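Local structure of uncharacterized protein (Leishmania major, 2B4W) at residues A[45-49]-A[79-84]; A[157-162]-A[178-184]. The protein is of unknown function but belongs to a family related to beta-fructosidase-type proteins, consistent with a five-bladed beta-propeller and perhaps an activity on carbohydrates. All blocks are in the same frame, centred on the assembly; numbering follows the deposited sequence.

Interaction 1 (A[45-49]-A[79-84]); sequences IYGRV and WELEDP
Tyr46 and Arg48, two residues apart on strand 42-50 with their side chains both directed at the loop 79-84 that leads to strand 84-89, join two separate sheets of what is probably a beta-propeller.

Aromatic and apolar packing occupies the Tyr46 end. The edge of the Tyr46 ring is turned toward the face of the Trp79 six-membered ring in an offset edge-to-face pair, centroids 5.4 Å apart and planes at 83°, with Tyr46 CE1 3.7 Å from Trp79 CH2. The hydroxyl of Tyr46 is hydrogen-bonded to the carbonyl of Pro119, and Phe95 meets both rings. Nearer the backbone, Tyr46 CB lies 3.8 Å from Pro84 CG, while two residues along the strand Arg48 CB comes within 3.9 Å of Pro84 CD, so the proline ring bridges the two side chains.

Ionic contacts take over beyond Arg48 CB. With CG anti to the backbone N (chi1 165°) and an extended chain, Arg48 runs alongside Asp83 and Glu82 and brings its guanidinium under Glu82 and beside Asp83. Glu82 stacks over one face: its CB sits above the centre of the group, and Glu82 OE2 is 3.3 Å from Arg48 NH2, well out of the guanidinium plane, an attraction of charges alone. Asp83 works at the edge, its OD1 also held by Asn32 ND2. There Arg48 NH1 donates to the syn side of Asp83 OD1 at 2.8 Å, bent to 143° at the hydrogen and tilted out of both the guanidinium and the carboxylate planes.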
# COMPACT_ATOMS: atom_id res chain seq x y z
N ILE A 45 4.56 -0.94 12.02
CA ILE A 45 4.57 -1.12 10.58
C ILE A 45 4.90 -2.59 10.25
O ILE A 45 5.72 -3.18 10.96
CB ILE A 45 5.52 -0.17 9.86
CG1 ILE A 45 5.16 -0.04 8.39
CG2 ILE A 45 6.99 -0.54 10.02
CD1 ILE A 45 5.89 1.00 7.58
N TYR A 46 4.24 -3.14 9.24
CA TYR A 46 4.67 -4.42 8.69
C TYR A 46 5.63 -4.16 7.53
O TYR A 46 5.39 -3.28 6.71
CB TYR A 46 3.53 -5.27 8.16
CG TYR A 46 2.55 -5.72 9.20
CD1 TYR A 46 2.80 -6.81 10.03
CD2 TYR A 46 1.35 -5.03 9.34
CE1 TYR A 46 1.88 -7.21 11.00
CE2 TYR A 46 0.44 -5.42 10.29
CZ TYR A 46 0.70 -6.50 11.11
OH TYR A 46 -0.26 -6.81 12.03
N GLY A 47 6.70 -4.94 7.45
CA GLY A 47 7.64 -4.82 6.36
C GLY A 47 7.89 -6.16 5.67
O GLY A 47 7.80 -7.24 6.25
N ARG A 48 8.22 -6.02 4.40
CA ARG A 48 8.66 -7.15 3.59
C ARG A 48 10.17 -7.25 3.75
O ARG A 48 10.88 -6.25 3.49
CB ARG A 48 8.22 -6.99 2.15
CG ARG A 48 8.83 -7.84 1.08
CD ARG A 48 8.53 -7.33 -0.34
NE ARG A 48 8.94 -8.30 -1.31
CZ ARG A 48 8.64 -8.54 -2.55
NH1 ARG A 48 7.82 -7.84 -3.29
NH2 ARG A 48 9.23 -9.60 -3.13
N VAL A 49 10.63 -8.35 4.27
CA VAL A 49 11.99 -8.67 4.62
C VAL A 49 12.57 -9.74 3.69
O VAL A 49 12.13 -10.88 3.59
CB VAL A 49 12.08 -9.11 6.09
CG1 VAL A 49 13.53 -9.16 6.53
CG2 VAL A 49 11.27 -8.13 6.93
N TRP A 79 5.21 -13.88 8.88
CA TRP A 79 4.25 -14.40 7.93
C TRP A 79 4.99 -14.69 6.63
O TRP A 79 5.90 -13.95 6.27
CB TRP A 79 3.08 -13.43 7.71
CG TRP A 79 2.35 -13.11 8.98
CD1 TRP A 79 1.18 -13.70 9.39
CD2 TRP A 79 2.69 -12.16 10.00
NE1 TRP A 79 0.79 -13.18 10.60
CE2 TRP A 79 1.69 -12.22 11.00
CE3 TRP A 79 3.73 -11.25 10.19
CZ2 TRP A 79 1.73 -11.42 12.13
CZ3 TRP A 79 3.79 -10.44 11.30
CH2 TRP A 79 2.78 -10.54 12.27
N GLU A 80 4.63 -15.78 5.95
CA GLU A 80 5.26 -16.18 4.70
C GLU A 80 4.58 -15.48 3.53
O GLU A 80 3.84 -16.11 2.79
CB GLU A 80 5.19 -17.69 4.42
CG GLU A 80 5.69 -18.50 5.59
CD GLU A 80 7.16 -18.28 5.87
OE1 GLU A 80 7.95 -18.28 4.90
OE2 GLU A 80 7.52 -18.09 7.05
N LEU A 81 4.85 -14.19 3.42
CA LEU A 81 4.27 -13.37 2.39
C LEU A 81 5.23 -12.27 1.96
O LEU A 81 6.20 -12.02 2.67
CB LEU A 81 2.95 -12.72 2.88
CG LEU A 81 1.90 -13.59 3.53
CD1 LEU A 81 1.01 -12.79 4.49
CD2 LEU A 81 1.04 -14.29 2.49
N GLU A 82 4.91 -11.63 0.84
CA GLU A 82 5.45 -10.41 0.30
C GLU A 82 4.45 -9.25 0.42
O GLU A 82 3.25 -9.48 0.56
CB GLU A 82 5.80 -10.55 -1.19
CG GLU A 82 6.54 -11.84 -1.52
CD GLU A 82 6.92 -11.95 -2.98
OE1 GLU A 82 6.24 -11.35 -3.85
OE2 GLU A 82 7.93 -12.64 -3.25
N ASP A 83 4.94 -8.02 0.33
CA ASP A 83 4.14 -6.81 0.21
C ASP A 83 2.93 -6.77 1.14
O ASP A 83 1.80 -6.87 0.65
CB ASP A 83 3.63 -6.65 -1.21
CG ASP A 83 4.76 -6.66 -2.22
OD1 ASP A 83 5.91 -6.50 -1.76
OD2 ASP A 83 4.47 -6.83 -3.42
N PRO A 84 3.17 -6.63 2.43
CA PRO A 84 2.04 -6.64 3.38
C PRO A 84 1.19 -5.37 3.26
O PRO A 84 1.63 -4.34 2.74
CB PRO A 84 2.72 -6.73 4.73
CG PRO A 84 4.10 -6.22 4.52
CD PRO A 84 4.48 -6.43 3.09

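Interaction 2 (A[157-162]-A[178-184]); sequences ASIGFV and APPLDIL
Ile159 carries CG1 beside its backbone N (chi1 -78°), which leaves CG2 facing Ile183; the latter, with CD1 anti to CA (chi2 167°), reaches across with its terminal methyl, and Ile183 CD1 lies 3.5 Å from Ile159 CG2. The longer branch of Ile159 also reaches Leu184: Ile159 CD1 packs 3.9 Å from Leu184 CD1, the two side chains crossing at about a right angle. Further along, Leu181 CD1 sits 3.5 Å from Phe161 CB, touching the base of that side chain, and the methyl of Ala178 meets Val162 CB at 3.8 Å.

Between these clusters the backbones pair in a short, weakly bonded antiparallel stretch. Leu181 N donates to Ile159 O at 2.8 Å, in the carbonyl plane, and Phe161 N donates to Pro179 O at 2.9 Å, nearly in line with the C=O bond and with 163° at the hydrogen. The two bonds flank the non-hydrogen-bonded pair Gly160 and Pro180, where the proline's lack of an N-H costs no bond to the partner strand; the backbones come close here, CA to CA 3.8 Å. At Leu181 a water takes the place of a direct bond between Ile159 N and Leu181 O: it accepts from Ile159 N and donates to Leu181 O, 2.6 Å from the water, and also accepts from Leu184 N.

Strand 180-181 is an edge strand of the antiparallel sheet 136-139, 145-149, 159-164, 180-181, and helix 172-176 lies in the connection between its last two strands. Strand 159-164 pairs on its opposite edge with 145-149, while Phe161 and Leu181 pack on Leu231 and Ile183 on Phe229, both from strand 223-231 of the following sheet.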
# COMPACT_ATOMS: atom_id res chain seq x y z
N ALA A 157 -3.13 -5.64 -17.78
CA ALA A 157 -3.34 -5.12 -16.43
C ALA A 157 -4.51 -4.14 -16.34
O ALA A 157 -4.71 -3.21 -17.12
CB ALA A 157 -2.10 -4.44 -15.88
N SER A 158 -5.33 -4.35 -15.32
CA SER A 158 -6.44 -3.45 -15.06
C SER A 158 -6.57 -3.28 -13.55
O SER A 158 -6.13 -4.15 -12.80
CB SER A 158 -7.73 -3.99 -15.66
OG SER A 158 -8.86 -3.72 -14.84
N ILE A 159 -7.17 -2.18 -13.15
CA ILE A 159 -7.57 -2.03 -11.77
C ILE A 159 -9.10 -2.05 -11.80
O ILE A 159 -9.68 -1.21 -12.49
CB ILE A 159 -7.13 -0.76 -11.04
CG1 ILE A 159 -5.69 -0.71 -10.56
CG2 ILE A 159 -8.10 -0.55 -9.88
CD1 ILE A 159 -5.05 0.66 -10.58
N GLY A 160 -9.64 -3.01 -11.07
CA GLY A 160 -11.07 -3.19 -10.96
C GLY A 160 -11.60 -2.84 -9.58
O GLY A 160 -10.84 -2.61 -8.64
N PHE A 161 -12.92 -2.79 -9.45
CA PHE A 161 -13.56 -2.37 -8.23
C PHE A 161 -14.99 -2.91 -8.18
O PHE A 161 -15.77 -2.76 -9.12
CB PHE A 161 -13.60 -0.84 -8.13
CG PHE A 161 -14.34 -0.37 -6.88
CD1 PHE A 161 -13.69 -0.35 -5.66
CD2 PHE A 161 -15.65 0.05 -6.91
CE1 PHE A 161 -14.35 0.06 -4.52
CE2 PHE A 161 -16.32 0.42 -5.77
CZ PHE A 161 -15.66 0.43 -4.55
N VAL A 162 -15.30 -3.51 -7.04
CA VAL A 162 -16.65 -3.96 -6.74
C VAL A 162 -17.03 -3.73 -5.28
O VAL A 162 -16.27 -3.89 -4.31
CB VAL A 162 -16.83 -5.45 -7.08
CG1 VAL A 162 -16.08 -6.31 -6.07
CG2 VAL A 162 -18.31 -5.80 -7.14
N ALA A 178 -14.71 -8.55 -10.53
CA ALA A 178 -14.89 -7.12 -10.31
C ALA A 178 -14.73 -6.37 -11.63
O ALA A 178 -13.74 -6.61 -12.33
CB ALA A 178 -13.94 -6.60 -9.25
N PRO A 179 -15.67 -5.51 -12.00
CA PRO A 179 -15.53 -4.80 -13.28
C PRO A 179 -14.39 -3.78 -13.13
O PRO A 179 -14.15 -3.33 -12.01
CB PRO A 179 -16.84 -4.05 -13.48
CG PRO A 179 -17.78 -4.64 -12.49
CD PRO A 179 -16.92 -5.10 -11.33
N PRO A 180 -13.77 -3.51 -14.27
CA PRO A 180 -12.64 -2.61 -14.35
C PRO A 180 -13.04 -1.15 -14.19
O PRO A 180 -14.14 -0.71 -14.50
CB PRO A 180 -12.11 -2.82 -15.77
CG PRO A 180 -13.35 -3.20 -16.53
CD PRO A 180 -14.12 -4.09 -15.58
N LEU A 181 -12.07 -0.39 -13.67
CA LEU A 181 -12.19 1.05 -13.67
C LEU A 181 -11.18 1.52 -14.74
O LEU A 181 -10.21 0.79 -14.96
CB LEU A 181 -11.89 1.70 -12.35
CG LEU A 181 -12.68 1.29 -11.10
CD1 LEU A 181 -12.00 1.80 -9.85
CD2 LEU A 181 -14.11 1.80 -11.17
N ASP A 182 -11.51 2.67 -15.26
CA ASP A 182 -10.83 3.49 -16.23
C ASP A 182 -9.65 4.24 -15.61
O ASP A 182 -9.83 5.43 -15.33
CB ASP A 182 -11.82 4.52 -16.80
CG ASP A 182 -11.33 5.01 -18.15
OD1 ASP A 182 -10.36 4.41 -18.66
OD2 ASP A 182 -11.95 5.98 -18.64
N ILE A 183 -8.55 3.54 -15.40
CA ILE A 183 -7.40 4.08 -14.70
C ILE A 183 -6.11 3.83 -15.48
O ILE A 183 -5.40 4.79 -15.79
CB ILE A 183 -7.22 3.52 -13.28
CG1 ILE A 183 -8.45 3.56 -12.37
CG2 ILE A 183 -6.06 4.24 -12.57
CD1 ILE A 183 -8.32 2.74 -11.11
N LEU A 184 -5.81 2.57 -15.79
CA LEU A 184 -4.63 2.21 -16.57
C LEU A 184 -4.98 1.94 -18.03
O LEU A 184 -5.17 2.88 -18.80
CB LEU A 184 -3.95 0.97 -15.99
CG LEU A 184 -3.94 0.84 -14.47
CD1 LEU A 184 -3.66 -0.59 -14.04
CD2 LEU A 184 -2.93 1.81 -13.87
O HOH W 1 -7.70 0.08 -15.11

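Interaction 1 is buried and joins different sheets, strand 42-50 with the loop entering strand 84-89; interaction 2 is only partly buried and lies within one sheet, tying its last strand to the neighbour. The chemistry follows the setting. Between sheets, side chains do the work in 45-49 with 79-84: an aromatic pair and a buried arginine met by two acids, without a backbone bond between the segments. At the sheet margin, 157-162 with 178-184 relies on main-chain bonds and a bridging water, with Ile159, Ile183, Leu184 and Leu181 adding substantial apolar packing. The two share no element and do not touch, their nearest atoms being about 14 Å apart.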